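Local coordinates for uncharacterized protein Atu1656 (Agrobacterium tumefaciens, PDB 2OJH) that is of unknown function but belongs to the TolB family and folds as a six-bladed beta-propeller, at residues Gly18-Ser23 and Gln39-Phe44; Ile85-His90 and Pro130-Gly135; Ser110-Leu115 and Leu124-Leu129; Phe265-Gly270 and Tyr288-Pro293. All blocks are in the same frame, centred on the assembly; numbering follows the deposited sequence.

Contact 1 (Gly18-Ser23 and Gln39-Phe44); sequences GSMRSS and QTPELF
Met20, present as selenomethionine, lies alongside Pro41 and points the same way, with its CE 3.8 Å from Pro41 CD. Gln39 crosses it at about a right angle, and its NE2 donates to Ser23 OG, which also bonds to Glu25. Ser22 OG bonds twice: it donates to Glu42 O at 2.7 Å, on a lone pair in the carbonyl plane, and accepts from Phe44 N at 3.0 Å. Its chi1 of -45° puts OG beside the backbone N, where both are met. Thr40 O is gripped twice, by Arg21 N and Ser22 N, so the hairpin carries a classic beta bulge here. Thr40 OG1 accepts from Glu42 N in an ST turn. Arg21 runs beside Leu43, whose CD1 lies over one face of the guanidinium, 3.7 Å from Arg21 NE. The far end of that arginine makes a salt bridge with Asp246. The contact ends the hairpin of strands 22-28 and 33-40, and strand 285-291 flanks 22-28 on its other side.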
loop_
_atom_site.group_PDB
_atom_site.type_symbol
_atom_site.label_atom_id
_atom_site.label_comp_id
_atom_site.label_asym_id
_atom_site.label_seq_id
_atom_site.Cartn_x
_atom_site.Cartn_y
_atom_site.Cartn_z
ATOM N N GLY A 18 -18.801 14.423 -17.284
ATOM C CA GLY A 18 -18.751 13.547 -16.069
ATOM C C GLY A 18 -18.175 14.381 -14.946
ATOM O O GLY A 18 -17.224 15.143 -15.172
ATOM N N SER A 19 -18.740 14.282 -13.741
ATOM C CA SER A 19 -18.168 15.021 -12.605
ATOM C C SER A 19 -16.939 14.283 -12.062
ATOM O O SER A 19 -16.745 13.101 -12.339
ATOM C CB SER A 19 -19.214 15.281 -11.518
ATOM O OG SER A 19 -19.649 14.056 -10.967
HETATM N N MSE A 20 -16.089 14.980 -11.313
HETATM C CA MSE A 20 -14.862 14.340 -10.835
HETATM C C MSE A 20 -15.173 13.229 -9.842
HETATM O O MSE A 20 -16.077 13.354 -9.016
HETATM C CB MSE A 20 -13.878 15.352 -10.248
HETATM C CG MSE A 20 -13.443 16.422 -11.230
HETATM SE SE MSE A 20 -12.664 15.738 -12.893
HETATM C CE MSE A 20 -14.207 15.771 -14.101
ATOM N N ARG A 21 -14.427 12.142 -9.956
ATOM C CA ARG A 21 -14.546 11.019 -9.028
ATOM C C ARG A 21 -13.307 10.818 -8.176
ATOM O O ARG A 21 -13.422 10.492 -6.999
ATOM C CB ARG A 21 -14.838 9.715 -9.790
ATOM C CG ARG A 21 -14.927 8.482 -8.906
ATOM C CD ARG A 21 -16.186 8.474 -8.053
ATOM N NE ARG A 21 -16.426 7.130 -7.524
ATOM C CZ ARG A 21 -16.468 6.817 -6.233
ATOM N NH1 ARG A 21 -16.315 7.762 -5.310
ATOM N NH2 ARG A 21 -16.679 5.545 -5.872
ATOM N N SER A 22 -12.127 10.961 -8.786
ATOM C CA SER A 22 -10.869 10.791 -8.086
ATOM C C SER A 22 -10.037 12.053 -8.238
ATOM O O SER A 22 -10.033 12.666 -9.307
ATOM C CB SER A 22 -10.044 9.617 -8.651
ATOM O OG SER A 22 -10.831 8.457 -8.864
ATOM N N SER A 23 -9.341 12.404 -7.151
ATOM C CA SER A 23 -8.369 13.492 -7.096
ATOM C C SER A 23 -7.069 12.906 -6.564
ATOM O O SER A 23 -6.968 12.539 -5.392
ATOM C CB SER A 23 -8.865 14.613 -6.175
ATOM O OG SER A 23 -7.997 15.738 -6.213
ATOM N N GLN A 39 -7.253 15.262 -11.488
ATOM C CA GLN A 39 -8.617 14.843 -11.160
ATOM C C GLN A 39 -9.225 14.166 -12.354
ATOM O O GLN A 39 -8.913 14.522 -13.503
ATOM C CB GLN A 39 -9.478 16.017 -10.703
ATOM C CG GLN A 39 -8.873 16.718 -9.475
ATOM C CD GLN A 39 -9.821 17.664 -8.815
ATOM O OE1 GLN A 39 -10.716 18.218 -9.467
ATOM N NE2 GLN A 39 -9.620 17.889 -7.508
ATOM N N THR A 40 -10.096 13.190 -12.101
ATOM C CA THR A 40 -10.719 12.416 -13.180
ATOM C C THR A 40 -12.100 11.923 -12.766
ATOM O O THR A 40 -12.330 11.687 -11.582
ATOM C CB THR A 40 -9.820 11.215 -13.613
ATOM O OG1 THR A 40 -10.494 10.399 -14.589
ATOM C CG2 THR A 40 -9.428 10.373 -12.429
ATOM N N PRO A 41 -13.021 11.789 -13.737
ATOM C CA PRO A 41 -14.293 11.102 -13.460
ATOM C C PRO A 41 -14.147 9.570 -13.346
ATOM O O PRO A 41 -15.089 8.895 -12.967
ATOM C CB PRO A 41 -15.163 11.488 -14.661
ATOM C CG PRO A 41 -14.176 11.652 -15.768
ATOM C CD PRO A 41 -12.963 12.276 -15.127
ATOM N N GLU A 42 -12.966 9.052 -13.663
ATOM C CA GLU A 42 -12.677 7.633 -13.498
ATOM C C GLU A 42 -12.305 7.314 -12.051
ATOM O O GLU A 42 -12.091 8.223 -11.237
ATOM C CB GLU A 42 -11.551 7.206 -14.447
ATOM C CG GLU A 42 -11.788 7.610 -15.909
ATOM C CD GLU A 42 -12.930 6.852 -16.568
ATOM O OE1 GLU A 42 -13.223 5.709 -16.159
ATOM O OE2 GLU A 42 -13.540 7.400 -17.509
ATOM N N LEU A 43 -12.237 6.023 -11.735
ATOM C CA LEU A 43 -11.835 5.572 -10.404
ATOM C C LEU A 43 -10.371 5.135 -10.454
ATOM O O LEU A 43 -10.037 4.109 -11.069
ATOM C CB LEU A 43 -12.742 4.417 -9.956
ATOM C CG LEU A 43 -12.716 4.014 -8.482
ATOM C CD1 LEU A 43 -13.345 5.103 -7.636
ATOM C CD2 LEU A 43 -13.491 2.716 -8.329
ATOM N N PHE A 44 -9.497 5.947 -9.860
ATOM C CA PHE A 44 -8.070 5.663 -9.839
ATOM C C PHE A 44 -7.705 5.433 -8.394
ATOM O O PHE A 44 -8.287 6.069 -7.501
ATOM C CB PHE A 44 -7.258 6.826 -10.409
ATOM C CG PHE A 44 -7.013 6.716 -11.872
ATOM C CD1 PHE A 44 -8.065 6.838 -12.782
ATOM C CD2 PHE A 44 -5.735 6.437 -12.343
ATOM C CE1 PHE A 44 -7.845 6.730 -14.148
ATOM C CE2 PHE A 44 -5.508 6.317 -13.719
ATOM C CZ PHE A 44 -6.562 6.457 -14.612
#

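Contact 2 (Ile85-His90 and Pro130-Gly135); sequences ICNNDH and PSYWHG
The Tyr132 ring has the Asn87 amide at its edge, with Asn87 ND2 3.7 Å from Tyr132 CD1 and the two planes 25° apart. The Asp89 carboxylate stands perpendicular to the same ring and approaches it obliquely, its OD2 3.4 Å from Tyr132 CD1. Asp89 CB lies over one face of the His134 ring. The Trp133 ring meets His90 O obliquely, at 3.2 Å from Trp133 CZ3. A chi1 of 63° sets the Asn87 amide between its backbone N and carbonyl carbon, and Asn87 OD1 accepts from Asp89 N in an Asx turn. That turn shapes the loop before strand 91-92, which here meets strand 131-136, the inner strand of the next propeller blade. Asp89 CB presses to 2.9 Å from Trp133 O, a buried carbonyl oxygen with no polar partner in the model. Asp89 OD1 comes to 3.3 Å from His134 NE2, but the angle is poor. No hydrogen bond links the segments directly; they meet by van der Waals contact, while Ser102 OG bonds Asp89 O.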
loop_
_atom_site.group_PDB
_atom_site.type_symbol
_atom_site.label_atom_id
_atom_site.label_comp_id
_atom_site.label_asym_id
_atom_site.label_seq_id
_atom_site.Cartn_x
_atom_site.Cartn_y
_atom_site.Cartn_z
ATOM N N ILE A 85 -6.339 -7.670 -14.718
ATOM C CA ILE A 85 -7.239 -7.537 -13.594
ATOM C C ILE A 85 -6.373 -7.371 -12.345
ATOM O O ILE A 85 -6.418 -8.205 -11.419
ATOM C CB ILE A 85 -8.245 -8.716 -13.432
ATOM C CG1 ILE A 85 -8.973 -9.042 -14.740
ATOM C CG2 ILE A 85 -9.307 -8.347 -12.387
ATOM C CD1 ILE A 85 -9.747 -10.419 -14.719
ATOM N N CYS A 86 -5.572 -6.304 -12.356
ATOM C CA CYS A 86 -4.747 -5.894 -11.224
ATOM C C CYS A 86 -5.587 -5.211 -10.144
ATOM O O CYS A 86 -6.535 -4.457 -10.439
ATOM C CB CYS A 86 -3.666 -4.915 -11.678
ATOM S SG CYS A 86 -2.468 -5.706 -12.707
ATOM N N ASN A 87 -5.243 -5.450 -8.888
ATOM C CA ASN A 87 -5.975 -4.806 -7.824
ATOM C C ASN A 87 -5.117 -3.667 -7.241
ATOM O O ASN A 87 -4.117 -3.275 -7.861
ATOM C CB ASN A 87 -6.444 -5.833 -6.777
ATOM C CG ASN A 87 -5.279 -6.549 -6.073
ATOM O OD1 ASN A 87 -4.228 -5.949 -5.821
ATOM N ND2 ASN A 87 -5.490 -7.837 -5.707
ATOM N N ASN A 88 -5.490 -3.170 -6.065
ATOM C CA ASN A 88 -4.851 -1.966 -5.485
ATOM C C ASN A 88 -3.519 -2.178 -4.775
ATOM O O ASN A 88 -3.011 -1.248 -4.151
ATOM C CB ASN A 88 -5.753 -1.331 -4.442
ATOM C CG ASN A 88 -6.981 -0.707 -5.033
ATOM O OD1 ASN A 88 -7.318 -0.914 -6.224
ATOM N ND2 ASN A 88 -7.668 0.083 -4.210
ATOM N N ASP A 89 -2.968 -3.389 -4.874
ATOM C CA ASP A 89 -1.806 -3.798 -4.075
ATOM C C ASP A 89 -0.662 -4.039 -5.025
ATOM O O ASP A 89 -0.619 -5.066 -5.702
ATOM C CB ASP A 89 -2.135 -5.070 -3.284
ATOM C CG ASP A 89 -3.357 -4.934 -2.403
ATOM O OD1 ASP A 89 -3.561 -3.885 -1.728
ATOM O OD2 ASP A 89 -4.122 -5.923 -2.322
ATOM N N HIS A 90 0.256 -3.078 -5.097
ATOM C CA HIS A 90 1.300 -3.084 -6.124
ATOM C C HIS A 90 2.418 -2.179 -5.648
ATOM O O HIS A 90 2.243 -1.407 -4.733
ATOM C CB HIS A 90 0.764 -2.613 -7.497
ATOM C CG HIS A 90 -0.066 -1.352 -7.446
ATOM N ND1 HIS A 90 0.495 -0.096 -7.328
ATOM C CD2 HIS A 90 -1.404 -1.157 -7.533
ATOM C CE1 HIS A 90 -0.464 0.813 -7.309
ATOM N NE2 HIS A 90 -1.627 0.197 -7.441
ATOM N N PRO A 130 -5.310 -16.723 -2.005
ATOM C CA PRO A 130 -4.857 -15.482 -2.609
ATOM C C PRO A 130 -3.741 -14.794 -1.806
ATOM O O PRO A 130 -3.659 -14.938 -0.570
ATOM C CB PRO A 130 -6.107 -14.603 -2.586
ATOM C CG PRO A 130 -6.889 -15.080 -1.444
ATOM C CD PRO A 130 -6.562 -16.535 -1.237
ATOM N N SER A 131 -2.905 -14.047 -2.519
ATOM C CA SER A 131 -1.837 -13.251 -1.917
ATOM C C SER A 131 -1.840 -11.802 -2.449
ATOM O O SER A 131 -2.002 -11.571 -3.654
ATOM C CB SER A 131 -0.493 -13.916 -2.167
ATOM O OG SER A 131 -0.473 -15.238 -1.650
ATOM N N TYR A 132 -1.697 -10.831 -1.534
ATOM C CA TYR A 132 -1.848 -9.399 -1.859
ATOM C C TYR A 132 -0.536 -8.646 -1.588
ATOM O O TYR A 132 -0.126 -8.508 -0.448
ATOM C CB TYR A 132 -2.997 -8.801 -1.048
ATOM C CG TYR A 132 -4.292 -9.544 -1.273
ATOM C CD1 TYR A 132 -5.158 -9.181 -2.322
ATOM C CD2 TYR A 132 -4.651 -10.621 -0.458
ATOM C CE1 TYR A 132 -6.363 -9.860 -2.528
ATOM C CE2 TYR A 132 -5.813 -11.317 -0.684
ATOM C CZ TYR A 132 -6.668 -10.925 -1.717
ATOM O OH TYR A 132 -7.841 -11.618 -1.909
ATOM N N TRP A 133 0.137 -8.198 -2.643
ATOM C CA TRP A 133 1.445 -7.541 -2.506
ATOM C C TRP A 133 1.363 -6.207 -1.719
ATOM O O TRP A 133 0.501 -5.363 -2.009
ATOM C CB TRP A 133 2.048 -7.301 -3.875
ATOM C CG TRP A 133 3.490 -6.892 -3.731
ATOM C CD1 TRP A 133 4.584 -7.702 -3.796
ATOM C CD2 TRP A 133 3.978 -5.575 -3.408
ATOM N NE1 TRP A 133 5.734 -6.960 -3.588
ATOM C CE2 TRP A 133 5.378 -5.654 -3.345
ATOM C CE3 TRP A 133 3.375 -4.335 -3.241
ATOM C CZ2 TRP A 133 6.170 -4.540 -3.055
ATOM C CZ3 TRP A 133 4.166 -3.230 -2.927
ATOM C CH2 TRP A 133 5.542 -3.341 -2.850
ATOM N N HIS A 134 2.280 -5.994 -0.770
ATOM C CA HIS A 134 2.158 -4.834 0.126
ATOM C C HIS A 134 3.436 -4.040 0.472
ATOM O O HIS A 134 3.317 -2.872 0.849
ATOM C CB HIS A 134 1.386 -5.181 1.376
ATOM C CG HIS A 134 -0.099 -5.012 1.230
ATOM N ND1 HIS A 134 -0.717 -3.774 1.221
ATOM C CD2 HIS A 134 -1.089 -5.932 1.096
ATOM C CE1 HIS A 134 -2.022 -3.943 1.071
ATOM N NE2 HIS A 134 -2.272 -5.240 0.981
ATOM N N GLY A 135 4.632 -4.600 0.280
ATOM C CA GLY A 135 5.874 -3.817 0.527
ATOM C C GLY A 135 7.134 -4.493 -0.001
ATOM O O GLY A 135 7.227 -5.733 0.032
#

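Contact 3 (Ser110-Leu115 and Leu124-Leu129); sequences SAIYLL and LMTKNL
Leu124 fills the space over one face of the Tyr113 ring. Its CD1 makes a CH-pi contact, 3.9 Å from the ring centroid and 25° off the normal. The chi1 of -179° sends Leu124 CG away from its own backbone N, and the same CD1 then also meets Ala111. The small Ala111 side chain leaves room for two larger ones: Leu124 CD1 touches its CB at 3.7 Å, and Leu129 CD2 comes equally near. Met125, a selenomethionine, bends at chi2 and chi3 into a hook around Leu114. Its CG is 3.8 Å from Leu114 CG, and its SE lies about as near. Strand 111-116 is the third of four in this propeller blade, and Leu124 ends the short outermost strand 123-124. From there the chain leaves for strand 131-136 of the next blade. Met125 N still bonds to Ile112 O at 2.9 Å. Beyond it a side chain takes over, since Thr126 OG1 accepts from Ile112 N at 3.0 Å in a nearly straight bond. Thr126 CG2 lies against Ile112 CB, 3.9 Å away. Ile112 itself reaches on to Trp133 and to Phe143 of the next blade.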
loop_
_atom_site.group_PDB
_atom_site.type_symbol
_atom_site.label_atom_id
_atom_site.label_comp_id
_atom_site.label_asym_id
_atom_site.label_seq_id
_atom_site.Cartn_x
_atom_site.Cartn_y
_atom_site.Cartn_z
ATOM N N SER A 110 -6.395 -13.295 -6.293
ATOM C CA SER A 110 -5.168 -12.496 -6.329
ATOM C C SER A 110 -3.898 -13.330 -6.241
ATOM O O SER A 110 -3.742 -14.117 -5.301
ATOM C CB SER A 110 -5.171 -11.481 -5.191
ATOM O OG SER A 110 -4.041 -10.626 -5.305
ATOM N N ALA A 111 -3.003 -13.132 -7.212
ATOM C CA ALA A 111 -1.676 -13.737 -7.234
ATOM C C ALA A 111 -0.650 -12.644 -7.523
ATOM O O ALA A 111 -0.904 -11.722 -8.322
ATOM C CB ALA A 111 -1.595 -14.817 -8.346
ATOM N N ILE A 112 0.512 -12.752 -6.882
ATOM C CA ILE A 112 1.537 -11.716 -6.938
ATOM C C ILE A 112 2.476 -12.012 -8.118
ATOM O O ILE A 112 2.859 -13.162 -8.348
ATOM C CB ILE A 112 2.291 -11.608 -5.575
ATOM C CG1 ILE A 112 1.329 -11.096 -4.477
ATOM C CG2 ILE A 112 3.453 -10.659 -5.679
ATOM C CD1 ILE A 112 1.965 -11.157 -3.064
ATOM N N TYR A 113 2.807 -10.983 -8.890
ATOM C CA TYR A 113 3.785 -11.127 -9.994
ATOM C C TYR A 113 4.787 -9.976 -9.924
ATOM O O TYR A 113 4.484 -8.926 -9.357
ATOM C CB TYR A 113 3.089 -11.039 -11.348
ATOM C CG TYR A 113 2.013 -12.079 -11.582
ATOM C CD1 TYR A 113 0.730 -11.923 -11.042
ATOM C CD2 TYR A 113 2.274 -13.194 -12.369
ATOM C CE1 TYR A 113 -0.256 -12.895 -11.257
ATOM C CE2 TYR A 113 1.305 -14.153 -12.614
ATOM C CZ TYR A 113 0.043 -13.996 -12.043
ATOM O OH TYR A 113 -0.909 -14.954 -12.288
ATOM N N LEU A 114 5.956 -10.156 -10.529
ATOM C CA LEU A 114 6.900 -9.061 -10.777
ATOM C C LEU A 114 6.987 -8.894 -12.278
ATOM O O LEU A 114 6.801 -9.858 -13.006
ATOM C CB LEU A 114 8.320 -9.417 -10.285
ATOM C CG LEU A 114 8.469 -9.795 -8.801
ATOM C CD1 LEU A 114 9.947 -9.937 -8.478
ATOM C CD2 LEU A 114 7.822 -8.769 -7.930
ATOM N N LEU A 115 7.252 -7.674 -12.737
ATOM C CA LEU A 115 7.487 -7.412 -14.152
ATOM C C LEU A 115 8.447 -6.216 -14.308
ATOM O O LEU A 115 8.679 -5.486 -13.350
ATOM C CB LEU A 115 6.164 -7.170 -14.898
ATOM C CG LEU A 115 5.424 -5.873 -14.594
ATOM C CD1 LEU A 115 4.694 -5.369 -15.842
ATOM C CD2 LEU A 115 4.488 -6.136 -13.426
ATOM N N LEU A 124 5.193 -15.004 -12.148
ATOM C CA LEU A 124 4.437 -15.427 -10.933
ATOM C C LEU A 124 5.362 -15.670 -9.750
ATOM O O LEU A 124 6.360 -16.422 -9.871
ATOM C CB LEU A 124 3.583 -16.711 -11.188
ATOM C CG LEU A 124 2.733 -17.228 -10.018
ATOM C CD1 LEU A 124 1.622 -16.245 -9.605
ATOM C CD2 LEU A 124 2.162 -18.602 -10.355
HETATM N N MSE A 125 5.013 -15.059 -8.618
HETATM C CA MSE A 125 5.771 -15.219 -7.397
HETATM C C MSE A 125 5.094 -16.184 -6.435
HETATM O O MSE A 125 5.764 -17.009 -5.814
HETATM C CB MSE A 125 5.958 -13.881 -6.673
HETATM C CG MSE A 125 6.848 -12.855 -7.298
HETATM SE SE MSE A 125 8.624 -13.550 -7.733
HETATM C CE MSE A 125 8.551 -13.752 -9.633
ATOM N N THR A 126 3.776 -16.072 -6.280
ATOM C CA THR A 126 3.093 -16.841 -5.259
ATOM C C THR A 126 2.225 -17.985 -5.786
ATOM O O THR A 126 1.267 -17.762 -6.537
ATOM C CB THR A 126 2.188 -15.947 -4.454
ATOM O OG1 THR A 126 1.303 -15.256 -5.346
ATOM C CG2 THR A 126 3.013 -14.950 -3.675
ATOM N N LYS A 127 2.557 -19.206 -5.366
ATOM C CA LYS A 127 1.794 -20.378 -5.746
ATOM C C LYS A 127 0.625 -20.629 -4.809
ATOM O O LYS A 127 -0.246 -21.413 -5.142
ATOM C CB LYS A 127 2.703 -21.604 -5.813
ATOM C CG LYS A 127 3.720 -21.521 -6.959
ATOM C CD LYS A 127 4.733 -22.620 -6.852
ATOM C CE LYS A 127 5.852 -22.409 -7.869
ATOM N NZ LYS A 127 6.804 -23.521 -7.717
ATOM N N ASN A 128 0.621 -19.971 -3.650
ATOM C CA ASN A 128 -0.418 -20.148 -2.623
ATOM C C ASN A 128 -1.270 -18.897 -2.572
ATOM O O ASN A 128 -0.736 -17.793 -2.382
ATOM C CB ASN A 128 0.225 -20.414 -1.268
ATOM C CG ASN A 128 1.090 -21.693 -1.257
ATOM O OD1 ASN A 128 0.732 -22.709 -1.851
ATOM N ND2 ASN A 128 2.228 -21.630 -0.574
ATOM N N LEU A 129 -2.583 -19.067 -2.778
ATOM C CA LEU A 129 -3.489 -17.950 -3.078
ATOM C C LEU A 129 -4.669 -17.902 -2.125
ATOM O O LEU A 129 -4.980 -18.905 -1.474
ATOM C CB LEU A 129 -3.998 -18.050 -4.530
ATOM C CG LEU A 129 -2.917 -18.291 -5.575
ATOM C CD1 LEU A 129 -3.487 -18.386 -6.984
ATOM C CD2 LEU A 129 -1.847 -17.179 -5.533
#

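Contact 4 (Phe265-Gly270 and Tyr288-Pro293); sequences FDLFGG and YVRYFP
Phe268 has the most surface buried here, followed by Tyr291 and Arg290. They join two blades of the beta-propeller where its ring closes. Strand 262-267 is an outermost strand of one four-stranded blade. Strand 285-291, from the C-terminal end of the chain, pairs with strand 22-28 from the N-terminal end, in the manner of the Velcro closure known in propellers. The two segments' strands do not pair: their axes run 8.7 Å apart with directions 57° from each other. Phe268 extends its ring along the second segment, with CG opposite the backbone N at chi1 -176°. Pro293 CD sits over one face of this ring, 4.1 Å from the centroid, while Tyr291 O lies at the ring edge. The Phe268 backbone is held as well, because Tyr291 N donates to Phe268 O at 2.9 Å. The Tyr291 ring turns its edge to Gly269, with CD2 3.7 Å from Gly269 CA. Leu267 CD1 touches both Arg290 CB and the Tyr288 ring, and Phe265 CZ covers one face of that ring, 3.6 Å from Tyr288 CZ. Arg290 NE forms a salt bridge with Glu25 of strand 22-28. At the other end of the guanidinium a water bridges the segments, accepting from Arg290 NH1 at 2.9 Å and from Phe268 N at 2.9 Å.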
loop_
_atom_site.group_PDB
_atom_site.type_symbol
_atom_site.label_atom_id
_atom_site.label_comp_id
_atom_site.label_asym_id
_atom_site.label_seq_id
_atom_site.Cartn_x
_atom_site.Cartn_y
_atom_site.Cartn_z
ATOM N N PHE A 265 -5.424 15.319 7.821
ATOM C CA PHE A 265 -6.647 15.914 7.266
ATOM C C PHE A 265 -7.777 14.878 7.265
ATOM O O PHE A 265 -7.504 13.694 7.334
ATOM C CB PHE A 265 -6.397 16.457 5.854
ATOM C CG PHE A 265 -5.596 15.529 4.977
ATOM C CD1 PHE A 265 -4.208 15.613 4.963
ATOM C CD2 PHE A 265 -6.225 14.584 4.167
ATOM C CE1 PHE A 265 -3.451 14.760 4.146
ATOM C CE2 PHE A 265 -5.482 13.735 3.340
ATOM C CZ PHE A 265 -4.093 13.822 3.349
ATOM N N ASP A 266 -9.032 15.354 7.247
ATOM C CA ASP A 266 -10.195 14.516 6.937
ATOM C C ASP A 266 -10.232 14.251 5.440
ATOM O O ASP A 266 -9.711 15.039 4.644
ATOM C CB ASP A 266 -11.481 15.207 7.304
ATOM C CG ASP A 266 -11.620 15.438 8.803
ATOM O OD1 ASP A 266 -10.936 14.757 9.588
ATOM O OD2 ASP A 266 -12.423 16.312 9.187
ATOM N N LEU A 267 -10.885 13.169 5.056
ATOM C CA LEU A 267 -10.912 12.770 3.659
ATOM C C LEU A 267 -12.126 11.879 3.372
ATOM O O LEU A 267 -12.551 11.075 4.218
ATOM C CB LEU A 267 -9.609 12.065 3.295
ATOM C CG LEU A 267 -9.503 11.411 1.929
ATOM C CD1 LEU A 267 -8.166 11.693 1.280
ATOM C CD2 LEU A 267 -9.692 9.908 2.044
ATOM N N PHE A 268 -12.684 12.038 2.177
ATOM C CA PHE A 268 -13.725 11.150 1.714
ATOM C C PHE A 268 -13.034 10.097 0.871
ATOM O O PHE A 268 -12.392 10.400 -0.159
ATOM C CB PHE A 268 -14.783 11.902 0.920
ATOM C CG PHE A 268 -15.934 11.035 0.509
ATOM C CD1 PHE A 268 -16.943 10.731 1.418
ATOM C CD2 PHE A 268 -15.991 10.505 -0.764
ATOM C CE1 PHE A 268 -18.000 9.927 1.056
ATOM C CE2 PHE A 268 -17.051 9.683 -1.146
ATOM C CZ PHE A 268 -18.056 9.397 -0.233
ATOM N N GLY A 269 -13.106 8.856 1.350
ATOM C CA GLY A 269 -12.382 7.759 0.711
ATOM C C GLY A 269 -12.270 6.546 1.625
ATOM O O GLY A 269 -13.261 6.114 2.224
ATOM N N GLY A 270 -11.059 6.026 1.752
ATOM C CA GLY A 270 -10.820 4.764 2.446
ATOM C C GLY A 270 -10.170 3.839 1.448
ATOM O O GLY A 270 -8.988 4.005 1.134
ATOM N N TYR A 288 -1.749 10.208 -2.380
ATOM C CA TYR A 288 -3.013 9.616 -1.917
ATOM C C TYR A 288 -4.143 10.002 -2.892
ATOM O O TYR A 288 -3.968 10.900 -3.734
ATOM C CB TYR A 288 -3.328 10.053 -0.470
ATOM C CG TYR A 288 -3.610 11.532 -0.345
ATOM C CD1 TYR A 288 -2.563 12.462 -0.291
ATOM C CD2 TYR A 288 -4.936 12.011 -0.310
ATOM C CE1 TYR A 288 -2.828 13.843 -0.218
ATOM C CE2 TYR A 288 -5.207 13.376 -0.241
ATOM C CZ TYR A 288 -4.146 14.277 -0.173
ATOM O OH TYR A 288 -4.399 15.610 -0.132
ATOM N N VAL A 289 -5.288 9.319 -2.808
ATOM C CA VAL A 289 -6.445 9.674 -3.628
ATOM C C VAL A 289 -7.575 10.071 -2.719
ATOM O O VAL A 289 -7.923 9.327 -1.815
ATOM C CB VAL A 289 -6.933 8.525 -4.550
ATOM C CG1 VAL A 289 -7.944 9.049 -5.613
ATOM C CG2 VAL A 289 -5.733 7.835 -5.254
ATOM N N ARG A 290 -8.133 11.248 -2.983
ATOM C CA ARG A 290 -9.333 11.733 -2.333
ATOM C C ARG A 290 -10.456 11.444 -3.335
ATOM O O ARG A 290 -10.268 11.580 -4.545
ATOM C CB ARG A 290 -9.177 13.250 -2.076
ATOM C CG ARG A 290 -10.423 14.017 -1.628
ATOM C CD ARG A 290 -10.176 15.561 -1.690
ATOM N NE ARG A 290 -8.956 15.903 -0.965
ATOM C CZ ARG A 290 -8.902 16.145 0.339
ATOM N NH1 ARG A 290 -10.011 16.125 1.078
ATOM N NH2 ARG A 290 -7.734 16.426 0.913
ATOM N N TYR A 291 -11.620 11.050 -2.835
ATOM C CA TYR A 291 -12.732 10.753 -3.722
ATOM C C TYR A 291 -13.856 11.745 -3.534
ATOM O O TYR A 291 -13.865 12.509 -2.576
ATOM C CB TYR A 291 -13.221 9.308 -3.538
ATOM C CG TYR A 291 -12.153 8.314 -3.880
ATOM C CD1 TYR A 291 -11.917 7.963 -5.208
ATOM C CD2 TYR A 291 -11.338 7.783 -2.888
ATOM C CE1 TYR A 291 -10.910 7.079 -5.546
ATOM C CE2 TYR A 291 -10.314 6.891 -3.203
ATOM C CZ TYR A 291 -10.121 6.547 -4.534
ATOM O OH TYR A 291 -9.137 5.683 -4.884
ATOM N N PHE A 292 -14.788 11.743 -4.478
ATOM C CA PHE A 292 -15.999 12.568 -4.379
ATOM C C PHE A 292 -17.189 11.622 -4.491
ATOM O O PHE A 292 -17.135 10.664 -5.269
ATOM C CB PHE A 292 -16.015 13.602 -5.507
ATOM C CG PHE A 292 -14.759 14.422 -5.582
ATOM C CD1 PHE A 292 -14.530 15.458 -4.670
ATOM C CD2 PHE A 292 -13.793 14.150 -6.536
ATOM C CE1 PHE A 292 -13.343 16.206 -4.711
ATOM C CE2 PHE A 292 -12.611 14.908 -6.593
ATOM C CZ PHE A 292 -12.389 15.925 -5.674
ATOM N N PRO A 293 -18.247 11.846 -3.692
ATOM C CA PRO A 293 -19.417 10.972 -3.775
ATOM C C PRO A 293 -20.017 10.840 -5.190
ATOM O O PRO A 293 -19.977 11.795 -5.972
ATOM C CB PRO A 293 -20.432 11.632 -2.819
ATOM C CG PRO A 293 -19.876 12.954 -2.462
ATOM C CD PRO A 293 -18.392 12.859 -2.631
HETATM O O HOH W 1 -12.556 14.720 0.964
#

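The contacts form two touching pairs. Contacts 1 and 4 have centres 12 Å apart and share the sheet of strands 22-28 and 285-291. Tyr291 OH reaches Phe44 O at 2.8 Å, and Ser23 N reaches Arg290 O at 2.9 Å, both probable hydrogen bonds. Contacts 2 and 3 have centres 9 Å apart. Contact 3 is nested in the loop that contact 2 closes, and Ser110 OG meets Ser131 O at 2.8 Å. Contacts 3 and 4 lie on opposite sides of the chain's centre, with their centres about 29 Å apart. Contact 2 is the innermost, about 8 Å from that centre. Its Tyr132 side chain is about 4 Å from a bound acetic acid, probably from crystallisation.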